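Local atomic coordinates of GDSL-like protein (Roseburia intestinalis L1-82, PDB entry 6HFZ), a protein that removes acetyl groups from acetylated mannans, acting as a two-domain carbohydrate esterase whose catalytic part belongs to the SGNH (GDSL-like) hydrolases. Residues N9-R14 with T207-K212; T120-V125 with T231-E236; L138-V143 with V167-T172; I289-R294 with V316-N321; P302-I307 with V348-T353. One frame throughout, in Å; residues are numbered along the deposited sequence.

In the fold
Interactions 1, 2 and 3 belong to the esterase part of the chain and interactions 4 and 5 to the all-beta part, with centres of 1 and 5 about 48 Å apart. Interactions 1 and 3 have centres about 10 Å apart and share the mixed sheet, where strands 11-13 and 166-168 are neighbours. Along the chain, interaction 3 falls between the segments of interaction 1 and between those of interaction 2. Interaction 2 lies between the two groups, holding the loop 231-236 that leads into the beta part against helix 115-129, and so anchors the connection between domains. Interactions 4 and 5, centres about 9 Å apart, alternate their segments and meet where strands 303-308 and 316-319 pair.

Interaction 1 (N9-R14 with T207-K212); sequences NGIANR and TYFLDK
I11 reaches the helix with CG1, CG2 and CD1, and F209, K212 and the edge of Y208 meet them. CG1 of I11 lies 3.8 Å from CD1 of F209, approaching the ring obliquely, and CG2 of I11 is 4.1 Å from F209 CE1, so both branches meet the CD1-CE1 bond, the two side chains crossing at about a right angle. The tip goes further: I11 CD1 comes within 3.6 Å of K212 CE and touches the edge of the Y208 ring at CE2, 4.3 Å away. At the far end of the phenyl group, F209 CZ has the carbonyl oxygen of R14 near its ring plane, at 4.1 Å. No hydrogen bond links the segments; 187 Å² is buried between them, and the contact is apolar.

Torsions explain how K212 comes close. Its CG stands anti to the backbone N (chi1 174°), and bends at chi3 and chi4 fold the lysine so that CE, not the ammonium, faces the isoleucine. The polar ends are held just outside the segments: E8 takes a salt bridge from K212 NZ and a hydrogen bond from Y208 OH, which ties the helix to the chain before N9.

In the fold, I11 sits on the edge strand 11-13, which pairs antiparallel with strand 166-168 through a classic beta bulge of A12 and N13 against A166. Helix 196-215 packs beside these strands, F209 also touching V167, P165 and L17.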
# COMPACT_ATOMS: atom_id res chain seq x y z
N ASN A 9 -25.55 0.66 -1.14
CA ASN A 9 -24.82 1.90 -0.81
C ASN A 9 -23.30 1.64 -0.74
O ASN A 9 -22.53 2.60 -0.64
CB ASN A 9 -25.30 2.55 0.48
CG ASN A 9 -26.69 3.13 0.36
OD1 ASN A 9 -27.18 3.34 -0.76
ND2 ASN A 9 -27.33 3.40 1.48
N GLY A 10 -22.91 0.37 -0.82
CA GLY A 10 -21.48 -0.03 -0.85
C GLY A 10 -20.84 0.22 -2.21
O GLY A 10 -19.63 0.23 -2.32
N ILE A 11 -21.65 0.37 -3.28
CA ILE A 11 -21.07 0.53 -4.62
C ILE A 11 -20.79 2.02 -4.84
O ILE A 11 -21.67 2.78 -5.14
CB ILE A 11 -21.99 -0.08 -5.71
CG1 ILE A 11 -22.29 -1.54 -5.41
CG2 ILE A 11 -21.37 0.12 -7.10
CD1 ILE A 11 -23.53 -2.08 -6.08
N ALA A 12 -19.53 2.41 -4.63
CA ALA A 12 -19.06 3.73 -4.69
C ALA A 12 -18.89 4.14 -6.15
O ALA A 12 -19.01 5.33 -6.45
CB ALA A 12 -17.74 3.87 -3.96
N ASN A 13 -18.52 3.18 -7.00
CA ASN A 13 -18.40 3.40 -8.44
C ASN A 13 -18.66 2.06 -9.14
O ASN A 13 -18.03 1.07 -8.87
CB ASN A 13 -17.04 3.98 -8.85
CG ASN A 13 -17.07 4.64 -10.23
OD1 ASN A 13 -17.99 5.41 -10.52
ND2 ASN A 13 -16.12 4.34 -11.10
N ARG A 14 -19.61 2.02 -10.07
CA ARG A 14 -19.85 0.77 -10.78
C ARG A 14 -18.67 0.51 -11.73
O ARG A 14 -18.21 -0.64 -11.87
CB ARG A 14 -21.19 0.84 -11.53
CG ARG A 14 -21.36 -0.27 -12.56
CD ARG A 14 -22.59 -0.15 -13.47
NE ARG A 14 -22.80 -1.35 -14.27
CZ ARG A 14 -22.21 -1.59 -15.45
NH1 ARG A 14 -21.26 -0.79 -15.91
NH2 ARG A 14 -22.60 -2.64 -16.16
N THR A 207 -18.32 -9.05 -1.69
CA THR A 207 -18.92 -10.22 -2.40
C THR A 207 -20.34 -9.87 -2.91
O THR A 207 -20.77 -10.40 -3.93
CB THR A 207 -18.81 -11.51 -1.57
OG1 THR A 207 -19.57 -11.38 -0.37
CG2 THR A 207 -17.40 -11.89 -1.20
N TYR A 208 -21.09 -9.00 -2.20
CA TYR A 208 -22.36 -8.48 -2.69
C TYR A 208 -22.20 -7.96 -4.12
O TYR A 208 -22.98 -8.28 -5.06
CB TYR A 208 -22.88 -7.36 -1.79
CG TYR A 208 -24.15 -6.76 -2.32
CD1 TYR A 208 -25.36 -7.36 -2.00
CD2 TYR A 208 -24.17 -5.63 -3.13
CE1 TYR A 208 -26.55 -6.87 -2.49
CE2 TYR A 208 -25.37 -5.12 -3.61
CZ TYR A 208 -26.55 -5.76 -3.30
OH TYR A 208 -27.77 -5.33 -3.72
N PHE A 209 -21.14 -7.16 -4.33
CA PHE A 209 -20.88 -6.55 -5.61
C PHE A 209 -20.44 -7.62 -6.61
O PHE A 209 -20.93 -7.63 -7.73
CB PHE A 209 -19.83 -5.44 -5.47
CG PHE A 209 -19.39 -4.83 -6.77
CD1 PHE A 209 -20.24 -3.96 -7.45
CD2 PHE A 209 -18.16 -5.13 -7.33
CE1 PHE A 209 -19.86 -3.41 -8.66
CE2 PHE A 209 -17.78 -4.56 -8.53
CZ PHE A 209 -18.61 -3.68 -9.17
N LEU A 210 -19.52 -8.52 -6.20
CA LEU A 210 -18.98 -9.54 -7.13
C LEU A 210 -20.18 -10.38 -7.63
O LEU A 210 -20.32 -10.66 -8.80
CB LEU A 210 -17.91 -10.40 -6.46
CG LEU A 210 -16.60 -9.68 -6.18
CD1 LEU A 210 -15.59 -10.61 -5.56
CD2 LEU A 210 -16.07 -9.06 -7.45
N ASP A 211 -21.10 -10.68 -6.71
CA ASP A 211 -22.30 -11.51 -7.10
C ASP A 211 -23.18 -10.74 -8.10
O ASP A 211 -23.73 -11.32 -9.04
CB ASP A 211 -23.06 -11.97 -5.84
CG ASP A 211 -22.53 -13.27 -5.28
OD1 ASP A 211 -22.19 -14.17 -6.08
OD2 ASP A 211 -22.46 -13.40 -4.07
N LYS A 212 -23.37 -9.43 -7.89
CA LYS A 212 -24.15 -8.61 -8.77
C LYS A 212 -23.50 -8.59 -10.17
O LYS A 212 -24.18 -8.69 -11.21
CB LYS A 212 -24.32 -7.19 -8.22
CG LYS A 212 -25.02 -6.25 -9.19
CD LYS A 212 -24.95 -4.80 -8.82
CE LYS A 212 -25.75 -4.51 -7.58
NZ LYS A 212 -27.20 -4.58 -7.86

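Interaction 2 (T120-V125 with T231-E236); sequences TYEGLV and TKNTYE
E122 and T231 tie helix 115-129 to the loop 231-236, which begins with an ST turn: T231 OG1 accepts from N233 N at 3.1 Å. This buried contact holds the loop that precedes strand 237-241 against a helix of the SGNH hydrolase fold.

Among the hydrogen bonds, one carboxylate oxygen does the gripping. E122 OE2 accepts from T231 OG1 at 2.7 Å, nearly along its C-O axis, and from T231 N at 2.8 Å on its syn lone pair, with an N-H...O angle of 161°. An extended side chain, its CG turned anti to the backbone N, carries the carboxylate that far from the helix. OE1 of E122 is occupied too, by Y162 OH and L230 N. Replacing this glutamate with an alanine would probably leave T231 N and OG1 without their shared acceptor and free the start of the turn to shift.

The apolar element is a CH-pi contact: T120 CG2 sits over one face of the Y235 ring, 3.8 Å from its centroid and 12° off the normal. Y235 OH bonds to E337.

Close backbone approach comes at G123, which has no side chain and whose CA is 3.9 Å from the CA of E236. R126 forms a salt bridge with E236 OE2. Within the loop, N233 ND2 donates at 2.9 Å to the anti lone pair of this E236 OE2, which lies in the amide plane of N233, 3° out of it.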
# COMPACT_ATOMS: atom_id res chain seq x y z
N THR A 120 0.10 9.74 -5.74
CA THR A 120 0.74 8.43 -5.58
C THR A 120 -0.25 7.31 -5.97
O THR A 120 0.14 6.33 -6.62
CB THR A 120 1.38 8.22 -4.20
OG1 THR A 120 0.33 8.21 -3.22
CG2 THR A 120 2.37 9.30 -3.83
N TYR A 121 -1.50 7.38 -5.50
CA TYR A 121 -2.51 6.37 -5.88
C TYR A 121 -2.76 6.33 -7.39
O TYR A 121 -2.92 5.25 -7.96
CB TYR A 121 -3.79 6.70 -5.12
CG TYR A 121 -4.86 5.67 -5.03
CD1 TYR A 121 -4.83 4.74 -4.00
CD2 TYR A 121 -6.01 5.77 -5.82
CE1 TYR A 121 -5.89 3.89 -3.79
CE2 TYR A 121 -7.07 4.91 -5.62
CZ TYR A 121 -7.00 3.97 -4.60
OH TYR A 121 -8.07 3.15 -4.32
N GLU A 122 -2.76 7.50 -8.06
CA GLU A 122 -2.90 7.51 -9.51
C GLU A 122 -1.74 6.74 -10.18
O GLU A 122 -1.99 5.92 -11.08
CB GLU A 122 -3.01 8.92 -10.09
CG GLU A 122 -3.16 8.86 -11.60
CD GLU A 122 -3.65 10.13 -12.26
OE1 GLU A 122 -4.49 10.02 -13.22
OE2 GLU A 122 -3.28 11.20 -11.80
N GLY A 123 -0.50 6.99 -9.74
CA GLY A 123 0.65 6.25 -10.22
C GLY A 123 0.49 4.76 -10.04
O GLY A 123 0.78 4.00 -10.95
N LEU A 124 0.02 4.34 -8.85
CA LEU A 124 -0.18 2.92 -8.57
C LEU A 124 -1.24 2.34 -9.50
O LEU A 124 -1.02 1.23 -10.13
CB LEU A 124 -0.58 2.74 -7.10
CG LEU A 124 -1.00 1.31 -6.76
CD1 LEU A 124 0.15 0.31 -6.95
CD2 LEU A 124 -1.56 1.24 -5.33
N VAL A 125 -2.39 3.01 -9.60
CA VAL A 125 -3.49 2.52 -10.44
C VAL A 125 -3.02 2.39 -11.91
O VAL A 125 -3.31 1.37 -12.58
CB VAL A 125 -4.76 3.39 -10.29
CG1 VAL A 125 -5.80 3.09 -11.36
CG2 VAL A 125 -5.37 3.29 -8.90
N THR A 231 -3.68 13.88 -12.30
CA THR A 231 -2.66 14.60 -11.57
C THR A 231 -1.40 14.74 -12.42
O THR A 231 -1.36 14.27 -13.56
CB THR A 231 -2.36 13.91 -10.22
OG1 THR A 231 -1.55 12.76 -10.49
CG2 THR A 231 -3.64 13.47 -9.54
N LYS A 232 -0.35 15.37 -11.85
CA LYS A 232 0.99 15.45 -12.48
C LYS A 232 1.63 14.05 -12.66
O LYS A 232 2.54 13.87 -13.48
CB LYS A 232 1.93 16.30 -11.63
CG LYS A 232 1.58 17.78 -11.58
CD LYS A 232 2.67 18.58 -10.89
CE LYS A 232 2.23 19.99 -10.57
NZ LYS A 232 2.08 20.82 -11.78
N ASN A 233 1.15 13.06 -11.91
CA ASN A 233 1.46 11.67 -12.08
C ASN A 233 2.98 11.43 -12.04
O ASN A 233 3.50 10.64 -12.81
CB ASN A 233 0.86 11.10 -13.36
CG ASN A 233 1.04 9.62 -13.49
OD1 ASN A 233 0.85 8.88 -12.51
ND2 ASN A 233 1.45 9.18 -14.67
N THR A 234 3.68 12.07 -11.10
CA THR A 234 5.13 11.97 -11.03
C THR A 234 5.62 10.77 -10.20
O THR A 234 6.82 10.71 -9.88
CB THR A 234 5.74 13.30 -10.57
OG1 THR A 234 5.43 13.61 -9.23
CG2 THR A 234 5.30 14.46 -11.44
N TYR A 235 4.73 9.85 -9.80
CA TYR A 235 5.13 8.66 -8.99
C TYR A 235 4.95 7.36 -9.78
O TYR A 235 5.36 6.31 -9.28
CB TYR A 235 4.41 8.60 -7.64
CG TYR A 235 4.87 9.66 -6.67
CD1 TYR A 235 4.26 10.89 -6.64
CD2 TYR A 235 5.93 9.45 -5.80
CE1 TYR A 235 4.67 11.88 -5.76
CE2 TYR A 235 6.34 10.41 -4.89
CZ TYR A 235 5.70 11.63 -4.87
OH TYR A 235 6.10 12.63 -4.04
N GLU A 236 4.44 7.40 -11.01
CA GLU A 236 4.20 6.19 -11.77
C GLU A 236 5.48 5.37 -11.97
O GLU A 236 5.45 4.13 -11.91
CB GLU A 236 3.51 6.43 -13.10
CG GLU A 236 2.91 5.15 -13.70
CD GLU A 236 2.18 5.26 -15.05
OE1 GLU A 236 1.97 4.20 -15.69
OE2 GLU A 236 1.84 6.40 -15.44

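Interaction 3 (L138-V143 with V167-T172); sequences LLVHNV and VSMQST
V140 and H141 pair in parallel with V167 and S168 in a buried part of the mixed sheet, where strand 136-141 runs beside strand 166-168, itself one strand in from the 11-13 edge. Residues 138-143 and 167-170 run within 7° of each other. Three backbone bonds define the register: V167 N to L139 O at 2.9 Å, H141 N to V167 O at 2.8 Å, and M169 N to H141 O at 2.9 Å, the last almost straight with an N-H...O angle of 176°. V140 and V167 lie side by side on one face, their CG2 methyls 3.9 Å apart, while H141 and S168 share the other face.

These strands, with helix 152-161 between them in the chain, form a beta-alpha-beta crossover of the kind that builds the SGNH hydrolase fold. The helix packs on the H141 face: S168 OG bonds to Q152, whereas H141 ND1 finds S108. V167 and M169 instead meet helix 196-215, on I206 and V205.

Side chains extend the contact past the paired residues. The selenomethionine M169 is bent at chi2 and chi3, which brings its CE to 4.1 Å from V140 CG1; its CG lies 3.5 Å from OD1 of N142, the two side chains running the same way. N142 ND2 is held by E106. V143 and Q170 cross at about a right angle, CG2 of the valine meeting CG of the glutamine at 3.8 Å. S168 OG also accepts from Q170 N at 3.0 Å, an ST turn.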
# COMPACT_ATOMS: atom_id res chain seq x y z
N LEU A 138 -10.32 -3.71 -8.72
CA LEU A 138 -11.42 -3.26 -7.88
C LEU A 138 -10.83 -2.45 -6.71
O LEU A 138 -9.93 -2.97 -5.99
CB LEU A 138 -12.18 -4.48 -7.37
CG LEU A 138 -13.22 -4.24 -6.28
CD1 LEU A 138 -14.35 -3.41 -6.86
CD2 LEU A 138 -13.72 -5.56 -5.72
N LEU A 139 -11.31 -1.23 -6.52
CA LEU A 139 -10.82 -0.41 -5.41
C LEU A 139 -11.69 -0.71 -4.18
O LEU A 139 -12.93 -0.86 -4.29
CB LEU A 139 -10.86 1.07 -5.78
CG LEU A 139 -10.16 1.47 -7.07
CD1 LEU A 139 -10.09 2.97 -7.20
CD2 LEU A 139 -8.74 0.93 -7.17
N VAL A 140 -11.04 -0.86 -3.02
CA VAL A 140 -11.79 -1.06 -1.80
C VAL A 140 -11.44 0.06 -0.81
O VAL A 140 -10.28 0.34 -0.54
CB VAL A 140 -11.51 -2.46 -1.21
CG1 VAL A 140 -12.06 -2.60 0.20
CG2 VAL A 140 -12.04 -3.58 -2.09
N HIS A 141 -12.46 0.72 -0.27
CA HIS A 141 -12.29 1.84 0.66
C HIS A 141 -12.76 1.45 2.07
O HIS A 141 -13.97 1.42 2.31
CB HIS A 141 -13.10 3.08 0.19
CG HIS A 141 -12.92 3.49 -1.25
ND1 HIS A 141 -11.70 3.91 -1.76
CD2 HIS A 141 -13.78 3.53 -2.29
CE1 HIS A 141 -11.83 4.18 -3.06
NE2 HIS A 141 -13.08 3.97 -3.40
N ASN A 142 -11.81 1.19 2.99
CA ASN A 142 -12.11 0.98 4.41
C ASN A 142 -12.37 2.36 5.03
O ASN A 142 -12.37 3.38 4.30
CB ASN A 142 -10.99 0.18 5.07
CG ASN A 142 -11.16 -1.30 4.80
OD1 ASN A 142 -12.19 -1.87 5.15
ND2 ASN A 142 -10.20 -1.93 4.13
N VAL A 143 -12.70 2.37 6.33
CA VAL A 143 -13.07 3.61 7.00
C VAL A 143 -12.55 3.54 8.45
O VAL A 143 -12.49 2.45 9.05
CB VAL A 143 -14.60 3.79 6.91
CG1 VAL A 143 -15.32 2.73 7.76
CG2 VAL A 143 -15.06 5.19 7.29
N VAL A 167 -15.79 -0.23 -4.07
CA VAL A 167 -16.72 -0.45 -3.01
C VAL A 167 -16.21 0.21 -1.72
O VAL A 167 -14.97 0.29 -1.50
CB VAL A 167 -17.05 -1.94 -2.81
CG1 VAL A 167 -17.76 -2.51 -4.03
CG2 VAL A 167 -15.83 -2.77 -2.46
N SER A 168 -17.16 0.57 -0.84
CA SER A 168 -16.85 1.40 0.34
C SER A 168 -17.51 0.88 1.61
O SER A 168 -18.70 0.59 1.60
CB SER A 168 -17.24 2.83 0.09
OG SER A 168 -17.07 3.62 1.26
N MSE A 169 -16.75 0.90 2.72
CA MSE A 169 -17.28 0.66 4.07
C MSE A 169 -17.79 1.94 4.72
O MSE A 169 -18.55 1.90 5.69
CB MSE A 169 -16.22 0.01 4.96
CG MSE A 169 -15.46 -1.12 4.24
SE MSE A 169 -16.71 -2.48 3.54
CE MSE A 169 -15.88 -2.64 1.79
N GLN A 170 -17.40 3.10 4.17
CA GLN A 170 -17.79 4.39 4.73
C GLN A 170 -19.31 4.61 4.59
O GLN A 170 -19.90 5.31 5.43
CB GLN A 170 -17.00 5.50 4.04
CG GLN A 170 -17.12 6.90 4.61
CD GLN A 170 -16.23 7.93 3.95
OE1 GLN A 170 -16.33 8.16 2.75
NE2 GLN A 170 -15.39 8.64 4.72
N SER A 171 -19.88 4.08 3.52
CA SER A 171 -21.32 4.20 3.17
C SER A 171 -22.13 2.93 3.46
O SER A 171 -23.34 2.88 3.09
CB SER A 171 -21.43 4.61 1.73
OG SER A 171 -20.68 3.73 0.92
N THR A 172 -21.54 1.93 4.15
CA THR A 172 -22.25 0.69 4.48
C THR A 172 -22.12 0.32 5.97
O THR A 172 -23.15 0.28 6.67
CB THR A 172 -21.74 -0.47 3.65
OG1 THR A 172 -20.30 -0.46 3.73
CG2 THR A 172 -22.22 -0.40 2.23

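Interaction 4 (I289-R294 with V316-N321); sequences ISVQYR and VRLDAN
The ring of Y293 carries L318 on one face and has the carbonyl oxygen of D319 near its plane at the edge. L318 CB stands 3.9 Å from the ring centroid, 15° off the normal and offset toward the rim, a CH-pi contact; D319 O is 4.0 Å from CE2 of the same ring. The leucine also drops CD2 to 3.7 Å from Y293 CE1, so two of its carbons grip the aromatic group.

Y293 takes a chi1 of 60°, placing CG between its backbone N and carbonyl carbon, and this stands the ring up toward the strand 316-319. Its hydroxyl then accepts from a water at 2.9 Å, which in turn accepts from D319 N at the same distance; the hydroxyl's main partner, D333 OD2, lies outside the two segments. A leucine here, lacking hydroxyl and ring, would probably leave the water and D333 without their partner and L318 without the face it packs on.

Beside the ring, V291 and L318 meet tip to tip, CG1 of the valine 4.0 Å from CD2 of the leucine. At the other end A320 CB touches R294 O at 3.5 Å.

No direct hydrogen bond joins the two strands, whose axes pass 8.3 Å apart at 30°: they belong to different sheets facing each other. Strand 288-295 pairs with 329-336 and 361-370, while 316-319 forms the edge beside 303-308, whose I306 also touches V291.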
# COMPACT_ATOMS: atom_id res chain seq x y z
N ILE A 289 12.10 12.45 -4.34
CA ILE A 289 12.91 11.59 -3.49
C ILE A 289 12.16 11.34 -2.19
O ILE A 289 11.75 12.27 -1.52
CB ILE A 289 14.27 12.21 -3.20
CG1 ILE A 289 15.02 12.59 -4.48
CG2 ILE A 289 15.07 11.28 -2.30
CD1 ILE A 289 15.48 11.42 -5.27
N SER A 290 12.12 10.07 -1.78
CA SER A 290 11.55 9.70 -0.53
C SER A 290 12.48 8.68 0.15
O SER A 290 13.33 8.06 -0.48
CB SER A 290 10.12 9.25 -0.71
OG SER A 290 10.05 7.90 -1.22
N VAL A 291 12.32 8.53 1.45
CA VAL A 291 13.20 7.61 2.19
C VAL A 291 12.36 6.73 3.12
O VAL A 291 11.43 7.20 3.78
CB VAL A 291 14.25 8.41 2.97
CG1 VAL A 291 13.61 9.37 3.97
CG2 VAL A 291 15.23 7.52 3.70
N GLN A 292 12.72 5.44 3.16
CA GLN A 292 12.08 4.50 4.05
C GLN A 292 13.05 4.08 5.16
O GLN A 292 14.20 3.78 4.87
CB GLN A 292 11.69 3.23 3.29
CG GLN A 292 10.47 3.38 2.39
CD GLN A 292 10.14 1.99 1.88
OE1 GLN A 292 10.94 1.38 1.16
NE2 GLN A 292 8.99 1.47 2.30
N TYR A 293 12.57 4.01 6.40
CA TYR A 293 13.41 3.69 7.55
C TYR A 293 12.55 3.20 8.71
O TYR A 293 11.34 3.46 8.74
CB TYR A 293 14.23 4.90 8.02
CG TYR A 293 13.42 6.12 8.46
CD1 TYR A 293 12.83 6.98 7.53
CD2 TYR A 293 13.25 6.43 9.80
CE1 TYR A 293 12.11 8.11 7.93
CE2 TYR A 293 12.51 7.54 10.21
CZ TYR A 293 11.93 8.38 9.27
OH TYR A 293 11.25 9.50 9.68
N ARG A 294 13.19 2.53 9.68
CA ARG A 294 12.45 2.01 10.79
C ARG A 294 12.21 3.09 11.86
O ARG A 294 13.14 3.80 12.26
CB ARG A 294 13.18 0.83 11.45
CG ARG A 294 12.50 0.28 12.70
CD ARG A 294 13.16 -1.04 13.09
NE ARG A 294 14.59 -0.96 13.38
CZ ARG A 294 15.46 -1.94 13.20
NH1 ARG A 294 15.05 -3.11 12.71
NH2 ARG A 294 16.75 -1.76 13.42
N VAL A 316 16.63 16.84 6.49
CA VAL A 316 15.49 16.35 7.19
C VAL A 316 15.94 15.32 8.23
O VAL A 316 16.68 14.38 7.92
CB VAL A 316 14.43 15.76 6.24
CG1 VAL A 316 13.28 15.11 6.97
CG2 VAL A 316 13.95 16.81 5.27
N ARG A 317 15.40 15.49 9.44
CA ARG A 317 15.62 14.62 10.57
C ARG A 317 14.78 13.35 10.45
O ARG A 317 13.54 13.38 10.32
CB ARG A 317 15.21 15.30 11.88
CG ARG A 317 15.49 14.46 13.11
CD ARG A 317 14.41 14.54 14.17
NE ARG A 317 14.83 15.36 15.28
CZ ARG A 317 15.58 14.94 16.28
NH1 ARG A 317 15.18 13.99 17.11
NH2 ARG A 317 16.79 15.44 16.38
N LEU A 318 15.48 12.22 10.54
CA LEU A 318 14.85 10.88 10.55
C LEU A 318 15.09 10.30 11.95
O LEU A 318 16.22 9.82 12.30
CB LEU A 318 15.42 9.99 9.46
CG LEU A 318 15.63 10.59 8.07
CD1 LEU A 318 16.25 9.53 7.14
CD2 LEU A 318 14.31 11.07 7.49
N ASP A 319 14.05 10.36 12.77
CA ASP A 319 14.11 9.92 14.18
C ASP A 319 13.53 8.51 14.34
O ASP A 319 12.33 8.28 14.18
CB ASP A 319 13.39 10.93 15.07
CG ASP A 319 13.54 10.70 16.56
OD1 ASP A 319 13.87 9.57 16.97
OD2 ASP A 319 13.33 11.68 17.31
N ALA A 320 14.38 7.57 14.76
CA ALA A 320 13.98 6.16 14.88
C ALA A 320 13.26 5.88 16.20
O ALA A 320 12.78 4.79 16.40
CB ALA A 320 15.19 5.29 14.66
N ASN A 321 13.12 6.89 17.08
CA ASN A 321 12.41 6.80 18.33
C ASN A 321 10.91 7.02 18.09
O ASN A 321 10.45 8.18 18.03
CB ASN A 321 12.92 7.83 19.34
CG ASN A 321 14.36 7.58 19.69
OD1 ASN A 321 14.65 6.72 20.51
ND2 ASN A 321 15.27 8.27 19.01
O HOH W 1 11.47 11.32 11.98

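Interaction 5 (P302-I307 with V348-T353); sequences PVAEII and VRLTET
V303 holds CG1 anti to its backbone N (chi1 179°), and E352 turns CG anti to its carbonyl carbon (chi1 -50°); the two side chains thus lie alongside each other, pointing the same way, with V303 CB 3.9 Å from E352 CB. They belong to a classic beta bulge in which T351 and E352 both face V303, within the antiparallel pairing of strands 303-308 and 342-352. The register shifts by one residue there, and the short strand segments cross at 142°.

V303 O is the focus of the bulge. It accepts from T351 N at 2.9 Å and from E352 N at 3.2 Å, both donors arriving from the same face of its carbonyl plane, and T351 OG1 adds a weak third bond. V303 N returns a bond to E352 O at 3.0 Å. Past the bulge the pairing is regular: E305 and R349 form a hydrogen-bonded pair, each N reaching the other's O at 3.0 Å.

On the face of I306 and V348, CD1 of the isoleucine meets CG2 of the valine at 3.9 Å. Nearer the bulge, the methyl of A304 packs on L350 CD1. F361 of strand 361-370 in the other sheet touches P302, A304 and L350, so these residues pack toward that sheet. R317, on the next strand, forms a salt bridge with E352.

E305 crosses T351 at about a right angle, its CD 3.6 Å from the T351 CG2 methyl.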
# COMPACT_ATOMS: atom_id res chain seq x y z
N PRO A 302 18.68 5.50 17.40
CA PRO A 302 19.41 6.61 16.81
C PRO A 302 18.53 7.57 16.02
O PRO A 302 17.36 7.26 15.73
CB PRO A 302 20.38 5.95 15.83
CG PRO A 302 20.51 4.56 16.33
CD PRO A 302 19.11 4.23 16.80
N VAL A 303 19.11 8.72 15.73
CA VAL A 303 18.54 9.74 14.87
C VAL A 303 19.51 9.96 13.73
O VAL A 303 20.73 9.96 13.96
CB VAL A 303 18.29 11.05 15.64
CG1 VAL A 303 17.71 12.12 14.72
CG2 VAL A 303 17.39 10.82 16.87
N ALA A 304 18.99 10.08 12.51
CA ALA A 304 19.78 10.40 11.33
C ALA A 304 19.27 11.69 10.69
O ALA A 304 18.21 12.17 11.05
CB ALA A 304 19.74 9.26 10.35
N GLU A 305 20.00 12.15 9.68
CA GLU A 305 19.58 13.22 8.80
C GLU A 305 19.82 12.75 7.36
O GLU A 305 20.75 11.93 7.05
CB GLU A 305 20.32 14.52 9.14
CG GLU A 305 21.74 14.58 8.62
CD GLU A 305 22.57 15.79 9.06
OE1 GLU A 305 21.96 16.80 9.50
OE2 GLU A 305 23.84 15.69 8.98
N ILE A 306 18.96 13.21 6.45
CA ILE A 306 19.08 12.97 5.04
C ILE A 306 19.23 14.34 4.33
O ILE A 306 18.52 15.30 4.67
CB ILE A 306 17.88 12.16 4.50
CG1 ILE A 306 18.04 11.85 3.01
CG2 ILE A 306 16.55 12.83 4.79
CD1 ILE A 306 17.17 10.71 2.53
N ILE A 307 20.19 14.40 3.41
CA ILE A 307 20.59 15.57 2.71
C ILE A 307 20.55 15.26 1.22
O ILE A 307 21.08 14.25 0.77
CB ILE A 307 22.01 15.98 3.13
CG1 ILE A 307 22.08 16.29 4.63
CG2 ILE A 307 22.49 17.16 2.29
CD1 ILE A 307 23.49 16.57 5.13
N VAL A 348 22.71 9.92 3.80
CA VAL A 348 22.11 9.73 5.10
C VAL A 348 23.26 9.54 6.11
O VAL A 348 24.17 8.78 5.83
CB VAL A 348 21.17 8.51 5.08
CG1 VAL A 348 20.54 8.28 6.44
CG2 VAL A 348 20.10 8.67 4.00
N ARG A 349 23.20 10.24 7.24
CA ARG A 349 24.25 10.24 8.27
C ARG A 349 23.60 10.12 9.64
O ARG A 349 22.65 10.81 9.91
CB ARG A 349 25.00 11.58 8.24
CG ARG A 349 26.24 11.64 9.12
CD ARG A 349 27.07 12.93 8.87
NE ARG A 349 28.23 12.99 9.78
CZ ARG A 349 29.45 12.56 9.46
NH1 ARG A 349 29.70 12.15 8.23
NH2 ARG A 349 30.43 12.56 10.35
N LEU A 350 24.19 9.35 10.56
CA LEU A 350 23.69 9.31 11.92
C LEU A 350 24.18 10.55 12.69
O LEU A 350 25.37 10.87 12.61
CB LEU A 350 24.18 8.02 12.58
CG LEU A 350 23.14 6.91 12.72
CD1 LEU A 350 22.43 6.59 11.44
CD2 LEU A 350 23.74 5.65 13.32
N THR A 351 23.25 11.22 13.37
CA THR A 351 23.50 12.49 14.12
C THR A 351 23.36 12.34 15.63
O THR A 351 23.96 13.15 16.37
CB THR A 351 22.58 13.60 13.61
OG1 THR A 351 21.22 13.22 13.86
CG2 THR A 351 22.76 13.87 12.14
N GLU A 352 22.56 11.38 16.12
CA GLU A 352 22.40 11.13 17.58
C GLU A 352 22.40 9.61 17.84
O GLU A 352 21.80 8.84 17.08
CB GLU A 352 21.11 11.74 18.17
CG GLU A 352 20.87 13.21 17.81
CD GLU A 352 19.53 13.78 18.29
OE1 GLU A 352 18.99 14.70 17.61
OE2 GLU A 352 19.03 13.31 19.35
N THR A 353 23.15 9.19 18.85
CA THR A 353 23.19 7.84 19.35
C THR A 353 23.13 7.88 20.88
O THR A 353 23.35 8.95 21.47
CB THR A 353 24.44 7.05 18.92
OG1 THR A 353 25.63 7.71 19.41
CG2 THR A 353 24.45 6.86 17.42